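Local structure of Rbsd/fucu transport protein family protein (Streptococcus pneumoniae, 4A34) at residues E19-D30 against R114-T124; P6-L17 against E52-M61. The protein probably catalyses the interconversion of the alpha and beta anomers of L-fucose, as a fucose mutarotase of the RbsD/FucU family that assembles from ten chains. One frame throughout, in Å; residues are numbered along the deposited sequence.

Contact 1. Residues E19-D30 against R114-T124. With FUL (beta-L-fucopyranose), chain B; FUL (beta-L-fucopyranose), chain C.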
loop_
_atom_site.group_PDB
_atom_site.type_symbol
_atom_site.label_atom_id
_atom_site.label_comp_id
_atom_site.label_asym_id
_atom_site.label_seq_id
_atom_site.Cartn_x
_atom_site.Cartn_y
_atom_site.Cartn_z
ATOM N N GLU I 19 -1.712 22.587 4.773
ATOM C CA GLU I 19 -0.441 22.167 4.182
ATOM C C GLU I 19 -0.120 22.899 2.877
ATOM O O GLU I 19 0.991 22.791 2.357
ATOM C CB GLU I 19 -0.369 20.645 4.010
ATOM C CG GLU I 19 -1.368 20.069 3.046
ATOM C CD GLU I 19 -1.597 18.574 3.232
ATOM O OE1 GLU I 19 -1.484 18.063 4.367
ATOM O OE2 GLU I 19 -1.912 17.914 2.224
ATOM N N MET I 20 -1.093 23.643 2.354
ATOM C CA MET I 20 -0.847 24.536 1.222
ATOM C C MET I 20 0.058 25.691 1.643
ATOM O O MET I 20 -0.085 26.249 2.727
ATOM C CB MET I 20 -2.165 25.071 0.642
ATOM C CG MET I 20 -2.794 24.182 -0.419
ATOM S SD MET I 20 -4.365 24.808 -1.042
ATOM C CE MET I 20 -5.532 23.658 -0.360
ATOM N N GLY I 21 0.997 26.036 0.775
ATOM C CA GLY I 21 1.821 27.220 0.971
ATOM C C GLY I 21 1.532 28.247 -0.107
ATOM O O GLY I 21 0.607 28.076 -0.912
ATOM N N HIS I 22 2.332 29.310 -0.107
ATOM C CA HIS I 22 2.250 30.410 -1.069
ATOM C C HIS I 22 2.384 29.923 -2.507
ATOM O O HIS I 22 3.308 29.173 -2.831
ATOM C CB HIS I 22 3.355 31.427 -0.759
ATOM C CG HIS I 22 3.340 32.647 -1.632
ATOM N ND1 HIS I 22 4.477 33.378 -1.897
ATOM C CD2 HIS I 22 2.330 33.265 -2.291
ATOM C CE1 HIS I 22 4.166 34.396 -2.680
ATOM N NE2 HIS I 22 2.873 34.345 -2.943
ATOM N N GLY I 23 1.461 30.356 -3.363
ATOM C CA GLY I 23 1.480 29.993 -4.779
ATOM C C GLY I 23 0.605 28.793 -5.114
ATOM O O GLY I 23 0.202 28.616 -6.273
ATOM N N ASP I 24 0.319 27.963 -4.107
ATOM C CA ASP I 24 -0.522 26.788 -4.311
ATOM C C ASP I 24 -1.925 27.214 -4.696
ATOM O O ASP I 24 -2.410 28.251 -4.242
ATOM C CB ASP I 24 -0.581 25.923 -3.051
ATOM C CG ASP I 24 0.648 25.064 -2.870
ATOM O OD1 ASP I 24 1.281 24.676 -3.878
ATOM O OD2 ASP I 24 0.969 24.765 -1.703
ATOM N N GLU I 25 -2.565 26.412 -5.540
ATOM C CA GLU I 25 -3.936 26.677 -5.970
ATOM C C GLU I 25 -4.879 25.554 -5.541
ATOM O O GLU I 25 -4.455 24.416 -5.339
ATOM C CB GLU I 25 -3.995 26.886 -7.482
ATOM C CG GLU I 25 -3.252 28.129 -7.952
ATOM C CD GLU I 25 -3.089 28.206 -9.458
ATOM O OE1 GLU I 25 -3.891 27.595 -10.194
ATOM O OE2 GLU I 25 -2.154 28.886 -9.915
ATOM N N ILE I 26 -6.154 25.901 -5.379
ATOM C CA ILE I 26 -7.190 24.931 -5.035
ATOM C C ILE I 26 -8.463 25.238 -5.803
ATOM O O ILE I 26 -8.870 26.393 -5.894
ATOM C CB ILE I 26 -7.480 24.868 -3.501
ATOM C CG1 ILE I 26 -8.598 23.847 -3.216
ATOM C CG2 ILE I 26 -7.788 26.258 -2.945
ATOM C CD1 ILE I 26 -8.902 23.617 -1.785
ATOM N N VAL I 27 -9.082 24.191 -6.340
ATOM C CA VAL I 27 -10.259 24.330 -7.183
ATOM C C VAL I 27 -11.514 23.967 -6.417
ATOM O O VAL I 27 -11.610 22.888 -5.829
ATOM C CB VAL I 27 -10.164 23.452 -8.450
ATOM C CG1 VAL I 27 -11.364 23.673 -9.344
ATOM C CG2 VAL I 27 -8.885 23.750 -9.224
ATOM N N LEU I 28 -12.477 24.881 -6.422
ATOM C CA LEU I 28 -13.778 24.594 -5.860
ATOM C C LEU I 28 -14.638 24.175 -7.037
ATOM O O LEU I 28 -15.100 25.009 -7.818
ATOM C CB LEU I 28 -14.341 25.817 -5.120
ATOM C CG LEU I 28 -13.406 26.507 -4.103
ATOM C CD1 LEU I 28 -14.034 27.753 -3.470
ATOM C CD2 LEU I 28 -12.948 25.554 -3.004
ATOM N N ALA I 29 -14.813 22.869 -7.191
ATOM C CA ALA I 29 -15.484 22.330 -8.364
ATOM C C ALA I 29 -16.979 22.149 -8.137
ATOM O O ALA I 29 -17.401 21.736 -7.055
ATOM C CB ALA I 29 -14.849 21.019 -8.763
ATOM N N ASP I 30 -17.779 22.445 -9.159
ATOM C CA ASP I 30 -19.219 22.253 -9.056
ATOM C C ASP I 30 -19.620 20.819 -9.392
ATOM O O ASP I 30 -18.819 20.053 -9.919
ATOM C CB ASP I 30 -19.999 23.294 -9.883
ATOM C CG ASP I 30 -19.834 23.132 -11.403
ATOM O OD1 ASP I 30 -19.759 21.992 -11.928
ATOM O OD2 ASP I 30 -19.818 24.179 -12.086
ATOM N N ARG I 114 -5.354 23.806 -15.928
ATOM C CA ARG I 114 -4.871 24.434 -14.693
ATOM C C ARG I 114 -5.338 23.668 -13.439
ATOM O O ARG I 114 -4.591 23.552 -12.462
ATOM C CB ARG I 114 -5.234 25.921 -14.603
ATOM C CG ARG I 114 -4.167 26.717 -13.843
ATOM C CD ARG I 114 -4.751 27.882 -13.083
ATOM N NE ARG I 114 -4.590 29.159 -13.767
ATOM C CZ ARG I 114 -4.015 30.233 -13.233
ATOM N NH1 ARG I 114 -3.541 30.198 -12.001
ATOM N NH2 ARG I 114 -3.916 31.353 -13.934
ATOM N N SER I 115 -6.552 23.120 -13.487
ATOM C CA SER I 115 -7.068 22.304 -12.386
ATOM C C SER I 115 -6.261 21.015 -12.139
ATOM O O SER I 115 -6.242 20.504 -11.025
ATOM C CB SER I 115 -8.550 21.985 -12.584
ATOM O OG SER I 115 -8.726 20.831 -13.378
ATOM N N LYS I 116 -5.599 20.502 -13.175
ATOM C CA LYS I 116 -4.755 19.310 -13.042
ATOM C C LYS I 116 -3.450 19.639 -12.320
ATOM O O LYS I 116 -2.839 18.769 -11.700
ATOM C CB LYS I 116 -4.457 18.686 -14.404
ATOM C CG LYS I 116 -5.674 18.201 -15.159
ATOM C CD LYS I 116 -5.287 17.490 -16.457
ATOM C CE LYS I 116 -6.522 16.969 -17.166
ATOM N NZ LYS I 116 -6.277 16.708 -18.599
ATOM N N LYS I 117 -3.047 20.907 -12.403
ATOM C CA LYS I 117 -1.823 21.393 -11.764
ATOM C C LYS I 117 -2.095 21.997 -10.392
ATOM O O LYS I 117 -1.167 22.410 -9.701
ATOM C CB LYS I 117 -1.122 22.428 -12.653
ATOM C CG LYS I 117 0.009 21.858 -13.521
ATOM C CD LYS I 117 -0.315 21.850 -15.011
ATOM C CE LYS I 117 0.091 23.158 -15.691
ATOM N NZ LYS I 117 -0.327 23.185 -17.133
ATOM N N ALA I 118 -3.366 22.065 -10.008
ATOM C CA ALA I 118 -3.735 22.600 -8.705
ATOM C C ALA I 118 -3.412 21.574 -7.636
ATOM O O ALA I 118 -3.349 20.370 -7.922
ATOM C CB ALA I 118 -5.199 22.977 -8.667
ATOM N N TYR I 119 -3.203 22.052 -6.410
ATOM C CA TYR I 119 -2.863 21.172 -5.307
ATOM C C TYR I 119 -4.021 20.250 -4.979
ATOM O O TYR I 119 -3.815 19.079 -4.689
ATOM C CB TYR I 119 -2.437 21.959 -4.069
ATOM C CG TYR I 119 -1.926 21.089 -2.949
ATOM C CD1 TYR I 119 -0.737 20.371 -3.078
ATOM C CD2 TYR I 119 -2.631 20.969 -1.760
ATOM C CE1 TYR I 119 -0.258 19.572 -2.039
ATOM C CE2 TYR I 119 -2.158 20.179 -0.719
ATOM C CZ TYR I 119 -0.975 19.481 -0.867
ATOM O OH TYR I 119 -0.516 18.690 0.168
ATOM N N ALA I 120 -5.238 20.776 -5.035
ATOM C CA ALA I 120 -6.412 19.969 -4.761
ATOM C C ALA I 120 -7.664 20.503 -5.438
ATOM O O ALA I 120 -7.825 21.721 -5.660
ATOM C CB ALA I 120 -6.640 19.847 -3.266
ATOM N N ILE I 121 -8.547 19.570 -5.768
ATOM C CA ILE I 121 -9.882 19.914 -6.196
ATOM C C ILE I 121 -10.844 19.397 -5.140
ATOM O O ILE I 121 -10.741 18.241 -4.700
ATOM C CB ILE I 121 -10.218 19.303 -7.573
ATOM C CG1 ILE I 121 -9.192 19.757 -8.630
ATOM C CG2 ILE I 121 -11.669 19.629 -7.959
ATOM C CD1 ILE I 121 -9.460 19.272 -10.042
ATOM N N VAL I 122 -11.753 20.265 -4.712
ATOM C CA VAL I 122 -12.887 19.843 -3.894
ATOM C C VAL I 122 -14.168 19.775 -4.733
ATOM O O VAL I 122 -14.585 20.762 -5.327
ATOM C CB VAL I 122 -13.068 20.719 -2.609
ATOM C CG1 VAL I 122 -12.721 22.151 -2.867
ATOM C CG2 VAL I 122 -14.469 20.598 -2.046
ATOM N N ALA I 123 -14.752 18.585 -4.801
ATOM C CA ALA I 123 -16.040 18.383 -5.446
ATOM C C ALA I 123 -17.161 18.829 -4.504
ATOM O O ALA I 123 -17.297 18.317 -3.397
ATOM C CB ALA I 123 -16.214 16.925 -5.837
ATOM N N THR I 124 -17.955 19.795 -4.942
ATOM C CA THR I 124 -19.034 20.306 -4.115
ATOM C C THR I 124 -20.383 19.824 -4.647
ATOM O O THR I 124 -20.439 19.081 -5.627
ATOM C CB THR I 124 -19.008 21.834 -4.069
ATOM O OG1 THR I 124 -19.404 22.339 -5.347
ATOM C CG2 THR I 124 -17.606 22.354 -3.705
HETATM C C1 FUL B . 7.613 31.979 -0.586
HETATM C C2 FUL B . 7.725 32.002 0.942
HETATM O O2 FUL B . 8.419 30.864 1.367
HETATM C C3 FUL B . 8.503 33.260 1.336
HETATM O O3 FUL B . 8.592 33.440 2.727
HETATM C C4 FUL B . 7.844 34.486 0.723
HETATM O O4 FUL B . 6.552 34.593 1.263
HETATM C C5 FUL B . 7.731 34.307 -0.789
HETATM C C6 FUL B . 7.132 35.537 -1.465
HETATM O O5 FUL B . 6.945 33.153 -1.039
HETATM O O1 FUL B . 6.943 30.829 -1.044
HETATM C C1 FUL C . -18.365 21.750 -17.001
HETATM C C2 FUL C . -19.022 22.046 -15.647
HETATM O O2 FUL C . -18.074 22.181 -14.612
HETATM C C3 FUL C . -19.786 23.360 -15.786
HETATM O O3 FUL C . -20.478 23.671 -14.607
HETATM C C4 FUL C . -20.771 23.272 -16.938
HETATM O O4 FUL C . -21.689 22.251 -16.651
HETATM C C5 FUL C . -20.009 22.914 -18.208
HETATM C C6 FUL C . -20.929 22.907 -19.422
HETATM O O5 FUL C . -19.373 21.658 -17.998
HETATM O O1 FUL C . -17.617 20.561 -16.978
HETATM O O HOH W 1 -3.348 24.939 -10.904
#
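Two neighbouring parallel strands of the mixed sheet, 25-29 and 120-124, pair along their length, Val27 lying beside Ile121 and Leu28 beside Val122. Val27 N donates to Ala120 O (2.9 Å), Val122 N returns to Val27 O, and Ala29 N reaches Val122 O. At the end of the pairing Ala29 O is gripped twice by Thr124, whose N and OG1 arrive from opposite faces of the carbonyl plane; chi1 of 71° puts OG1 within 2.7 Å of Ala29 O. On one face Leu28 and Val122 run side by side in the same direction, CD2 to CG1 3.4 Å; on the other, Val27 CG2 packs against the CB atoms of Ser115 and Ala118.

Pocket residues flank the strand. Just past it, Asp30 OD2 accepts from O3 of one beta-L-fucopyranose (2.7 Å), while in the turn before it His22 ND1 gives a nearly straight bond to ring oxygen O5 of another sugar (2.6 Å, 168°), which Asp30, Tyr112, Tyr130 and Asn132 of a neighbouring subunit also bind.

Near that turn the Tyr119 ring meets Met20 CG obliquely at CD2, and its OH donates to Glu19 OE2 (2.6 Å) from above the carboxylate plane. At the start of strand 25-29, where helix 108-116 ends, Arg114 NH1 forms a salt bridge with Glu25, its straight bond going to OE1 (3.2 Å, 176°) from above the carboxylate plane and a shorter but weak one to OE2 (2.8 Å), which also pairs with Lys136.

Contact 2. Residues P6-L17 against E52-M61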
loop_
_atom_site.group_PDB
_atom_site.type_symbol
_atom_site.label_atom_id
_atom_site.label_comp_id
_atom_site.label_asym_id
_atom_site.label_seq_id
_atom_site.Cartn_x
_atom_site.Cartn_y
_atom_site.Cartn_z
ATOM N N PRO I 6 -14.814 27.467 10.882
ATOM C CA PRO I 6 -16.019 27.349 10.061
ATOM C C PRO I 6 -16.487 25.900 9.991
ATOM O O PRO I 6 -15.678 24.998 9.737
ATOM C CB PRO I 6 -15.552 27.819 8.684
ATOM C CG PRO I 6 -14.403 28.714 8.957
ATOM C CD PRO I 6 -13.726 28.160 10.167
ATOM N N LYS I 7 -17.775 25.684 10.237
ATOM C CA LYS I 7 -18.318 24.331 10.385
ATOM C C LYS I 7 -18.577 23.576 9.073
ATOM O O LYS I 7 -19.002 22.414 9.099
ATOM C CB LYS I 7 -19.566 24.339 11.281
ATOM C CG LYS I 7 -19.243 24.003 12.742
ATOM C CD LYS I 7 -20.488 23.998 13.634
ATOM C CE LYS I 7 -20.344 22.985 14.774
ATOM N NZ LYS I 7 -20.359 21.560 14.279
ATOM N N ASN I 8 -18.321 24.236 7.942
ATOM C CA ASN I 8 -18.468 23.621 6.619
ATOM C C ASN I 8 -17.112 23.295 5.965
ATOM O O ASN I 8 -17.031 22.958 4.779
ATOM C CB ASN I 8 -19.333 24.497 5.708
ATOM C CG ASN I 8 -18.801 25.906 5.581
ATOM O OD1 ASN I 8 -17.860 26.294 6.281
ATOM N ND2 ASN I 8 -19.405 26.691 4.685
ATOM N N ILE I 9 -16.048 23.395 6.754
ATOM C CA ILE I 9 -14.734 22.956 6.323
ATOM C C ILE I 9 -14.462 21.591 6.932
ATOM O O ILE I 9 -14.252 21.472 8.138
ATOM C CB ILE I 9 -13.635 23.980 6.679
ATOM C CG1 ILE I 9 -13.890 25.276 5.911
ATOM C CG2 ILE I 9 -12.243 23.416 6.359
ATOM C CD1 ILE I 9 -12.742 26.261 5.908
ATOM N N SER I 10 -14.493 20.570 6.079
ATOM C CA SER I 10 -14.288 19.177 6.469
ATOM C C SER I 10 -12.888 18.929 7.032
ATOM O O SER I 10 -11.970 19.708 6.772
ATOM C CB SER I 10 -14.513 18.274 5.258
ATOM O OG SER I 10 -13.323 18.154 4.494
ATOM N N PRO I 11 -12.713 17.836 7.793
ATOM C CA PRO I 11 -11.409 17.497 8.377
ATOM C C PRO I 11 -10.245 17.397 7.376
ATOM O O PRO I 11 -9.156 17.889 7.665
ATOM C CB PRO I 11 -11.679 16.144 9.036
ATOM C CG PRO I 11 -13.118 16.220 9.421
ATOM C CD PRO I 11 -13.785 16.972 8.320
ATOM N N ASP I 12 -10.462 16.767 6.220
ATOM C CA ASP I 12 -9.395 16.658 5.226
ATOM C C ASP I 12 -9.141 17.981 4.506
ATOM O O ASP I 12 -7.983 18.385 4.349
ATOM C CB ASP I 12 -9.625 15.520 4.228
ATOM C CG ASP I 12 -8.319 15.047 3.569
ATOM O OD1 ASP I 12 -7.259 15.028 4.252
ATOM O OD2 ASP I 12 -8.350 14.696 2.365
ATOM N N LEU I 13 -10.210 18.676 4.109
ATOM C CA LEU I 13 -10.069 20.012 3.512
ATOM C C LEU I 13 -9.220 20.959 4.376
ATOM O O LEU I 13 -8.358 21.661 3.853
ATOM C CB LEU I 13 -11.432 20.648 3.171
ATOM C CG LEU I 13 -11.395 22.116 2.711
ATOM C CD1 LEU I 13 -10.628 22.282 1.404
ATOM C CD2 LEU I 13 -12.787 22.718 2.585
ATOM N N LEU I 14 -9.454 20.963 5.686
ATOM C CA LEU I 14 -8.696 21.842 6.583
ATOM C C LEU I 14 -7.213 21.478 6.595
ATOM O O LEU I 14 -6.361 22.354 6.520
ATOM C CB LEU I 14 -9.279 21.830 8.002
ATOM C CG LEU I 14 -8.946 22.994 8.951
ATOM C CD1 LEU I 14 -8.674 24.312 8.238
ATOM C CD2 LEU I 14 -10.078 23.183 9.940
ATOM N N LYS I 15 -6.918 20.184 6.666
ATOM C CA LYS I 15 -5.549 19.701 6.542
ATOM C C LYS I 15 -4.907 20.257 5.273
ATOM O O LYS I 15 -3.804 20.827 5.318
ATOM C CB LYS I 15 -5.517 18.167 6.517
ATOM C CG LYS I 15 -4.127 17.579 6.504
ATOM C CD LYS I 15 -4.177 16.061 6.497
ATOM C CE LYS I 15 -2.785 15.441 6.404
ATOM N NZ LYS I 15 -2.175 15.535 5.061
ATOM N N THR I 16 -5.596 20.103 4.144
ATOM C CA THR I 16 -5.013 20.499 2.870
ATOM C C THR I 16 -4.914 22.019 2.711
ATOM O O THR I 16 -3.933 22.514 2.169
ATOM C CB THR I 16 -5.631 19.729 1.655
ATOM O OG1 THR I 16 -5.779 20.586 0.514
ATOM C CG2 THR I 16 -6.938 19.151 2.016
ATOM N N LEU I 17 -5.886 22.758 3.236
ATOM C CA LEU I 17 -5.759 24.212 3.329
ATOM C C LEU I 17 -4.529 24.586 4.152
ATOM O O LEU I 17 -3.820 25.544 3.829
ATOM C CB LEU I 17 -7.003 24.835 3.963
ATOM C CG LEU I 17 -8.293 24.945 3.150
ATOM C CD1 LEU I 17 -9.349 25.665 3.968
ATOM C CD2 LEU I 17 -8.080 25.662 1.824
ATOM N N GLU I 52 -21.082 29.264 0.189
ATOM C CA GLU I 52 -20.841 28.927 1.596
ATOM C C GLU I 52 -19.373 28.557 1.818
ATOM O O GLU I 52 -18.713 29.101 2.705
ATOM C CB GLU I 52 -21.741 27.771 2.059
ATOM C CG GLU I 52 -23.224 28.106 2.196
ATOM C CD GLU I 52 -24.037 27.690 0.977
ATOM O OE1 GLU I 52 -23.869 28.305 -0.105
ATOM O OE2 GLU I 52 -24.860 26.757 1.113
ATOM N N LEU I 53 -18.865 27.648 0.993
ATOM C CA LEU I 53 -17.481 27.198 1.101
ATOM C C LEU I 53 -16.460 28.305 0.795
ATOM O O LEU I 53 -15.386 28.346 1.408
ATOM C CB LEU I 53 -17.249 25.981 0.192
ATOM C CG LEU I 53 -15.997 25.142 0.446
ATOM C CD1 LEU I 53 -15.978 24.660 1.874
ATOM C CD2 LEU I 53 -15.951 23.960 -0.506
ATOM N N LEU I 54 -16.805 29.190 -0.144
ATOM C CA LEU I 54 -15.921 30.283 -0.568
ATOM C C LEU I 54 -15.685 31.299 0.557
ATOM O O LEU I 54 -14.574 31.801 0.740
ATOM C CB LEU I 54 -16.486 30.979 -1.816
ATOM C CG LEU I 54 -15.765 32.216 -2.371
ATOM C CD1 LEU I 54 -14.322 31.893 -2.796
ATOM C CD2 LEU I 54 -16.546 32.808 -3.525
ATOM N N ASP I 55 -16.749 31.589 1.303
ATOM C CA ASP I 55 -16.691 32.490 2.437
ATOM C C ASP I 55 -15.745 31.952 3.525
ATOM O O ASP I 55 -14.912 32.693 4.071
ATOM C CB ASP I 55 -18.105 32.679 2.989
ATOM C CG ASP I 55 -18.214 33.861 3.935
ATOM O OD1 ASP I 55 -17.731 34.967 3.585
ATOM O OD2 ASP I 55 -18.796 33.681 5.029
ATOM N N SER I 56 -15.871 30.658 3.821
ATOM C CA SER I 56 -15.077 30.011 4.864
ATOM C C SER I 56 -13.605 29.944 4.488
ATOM O O SER I 56 -12.731 30.168 5.321
ATOM C CB SER I 56 -15.605 28.602 5.145
ATOM O OG SER I 56 -16.952 28.633 5.581
ATOM N N ILE I 57 -13.344 29.634 3.223
ATOM C CA ILE I 57 -11.981 29.532 2.715
ATOM C C ILE I 57 -11.320 30.908 2.674
ATOM O O ILE I 57 -10.169 31.048 3.091
ATOM C CB ILE I 57 -11.935 28.796 1.336
ATOM C CG1 ILE I 57 -12.335 27.329 1.527
ATOM C CG2 ILE I 57 -10.558 28.898 0.706
ATOM C CD1 ILE I 57 -12.318 26.486 0.281
ATOM N N LEU I 58 -12.050 31.920 2.204
ATOM C CA LEU I 58 -11.525 33.299 2.163
ATOM C C LEU I 58 -11.219 33.844 3.565
ATOM O O LEU I 58 -10.263 34.611 3.758
ATOM C CB LEU I 58 -12.473 34.238 1.406
ATOM C CG LEU I 58 -12.598 34.037 -0.106
ATOM C CD1 LEU I 58 -13.647 34.960 -0.665
ATOM C CD2 LEU I 58 -11.277 34.242 -0.833
ATOM N N TYR I 59 -12.022 33.416 4.538
ATOM C CA TYR I 59 -11.806 33.739 5.951
ATOM C C TYR I 59 -10.452 33.255 6.477
ATOM O O TYR I 59 -9.790 33.963 7.242
ATOM C CB TYR I 59 -12.940 33.136 6.789
ATOM C CG TYR I 59 -12.886 33.456 8.263
ATOM C CD1 TYR I 59 -13.004 34.774 8.715
ATOM C CD2 TYR I 59 -12.739 32.439 9.214
ATOM C CE1 TYR I 59 -12.970 35.075 10.075
ATOM C CE2 TYR I 59 -12.699 32.728 10.584
ATOM C CZ TYR I 59 -12.818 34.049 11.002
ATOM O OH TYR I 59 -12.776 34.359 12.341
ATOM N N LEU I 60 -10.040 32.057 6.061
ATOM C CA LEU I 60 -8.833 31.424 6.595
ATOM C C LEU I 60 -7.601 31.579 5.711
ATOM O O LEU I 60 -6.477 31.617 6.215
ATOM C CB LEU I 60 -9.079 29.942 6.863
ATOM C CG LEU I 60 -10.165 29.487 7.846
ATOM C CD1 LEU I 60 -10.165 27.971 7.943
ATOM C CD2 LEU I 60 -10.008 30.097 9.224
ATOM N N MET I 61 -7.813 31.675 4.400
ATOM C CA MET I 61 -6.718 31.632 3.437
ATOM C C MET I 61 -6.589 32.909 2.592
ATOM O O MET I 61 -7.471 33.217 1.798
ATOM C CB MET I 61 -6.883 30.405 2.535
ATOM C CG MET I 61 -5.724 30.145 1.583
ATOM S SD MET I 61 -6.157 28.936 0.312
ATOM C CE MET I 61 -7.085 29.952 -0.844
#
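Asn8 and Ser56 make the polar contact between the loop before helix 11-17 and helix 52-60. Ser56 OG donates to Asn8 OD1 (2.6 Å), lying in the carbonyl plane on a lone pair. With chi1 at 56°, the Asn8 amide is swung over the helix, and its ND2 comes within 3.2 Å of Glu52 O, one turn before Ser56. Next to this bond Pro6 touches the same helix with CB, 3.5 Å from Ser56 OG, and with CG, obliquely, near Tyr59 CD2.

Beneath the polar pair the contact is hydrocarbon. Ile9 and Leu60 reach toward each other tip to tip, CD1 to CD1 3.7 Å, and the Leu14 side chain crosses that of Leu60 at about a right angle, bringing its CD1 to the same Leu60 CD1. Leu13 and Leu53 slide past each other in opposite directions (CD2 to CD1 3.8 Å), and deeper in, Leu17 CD2 rests on Met61 SD at 4.1 Å.

What positions these groups is partly the backbone: a type I turn from Pro6 to Ile9 presents Asn8 and Ile9 to the helix, and Ser10 OG caps helix 11-17 by accepting from Leu13 N. Farther out, Leu13 also packs on Ile43 and Ile57 on Leu135, both strand residues, while Ile5 of a neighbouring subunit touches Leu60. The axes of 11-17 and 52-60 come no closer than 12.0 Å, inclined by 37°, and the loop residues Pro6, Asn8 and Ile9 pack between them with leucines and Ile57, an arrangement of two helices packed on one face of a beta sheet, as in an alpha/beta fold.

From the N terminus, the chain passes through 6-17 and, by way of the rest of helix 11-19, runs into 19-30. Segment 52-61, mostly helix 50-60, then packs against 6-17, so that contact 2 closes a loop of 34 residues that contains strand 25-29 and strand 42-45. Contact 1 spans 83 residues between its segments and closes when 114-124 arrives; the two closures cross rather than nest. Contact 1 joins strands 25-29 and 120-124, contact 2 sets helices 11-19 and 50-60 together, and the side chains between the two hold those helices on the sheet: Leu28 CD2 lies 3.5 Å from Ile57 CD1, and Ile26 meets Leu13, Thr124 meets Leu53 and Tyr119 meets Thr16.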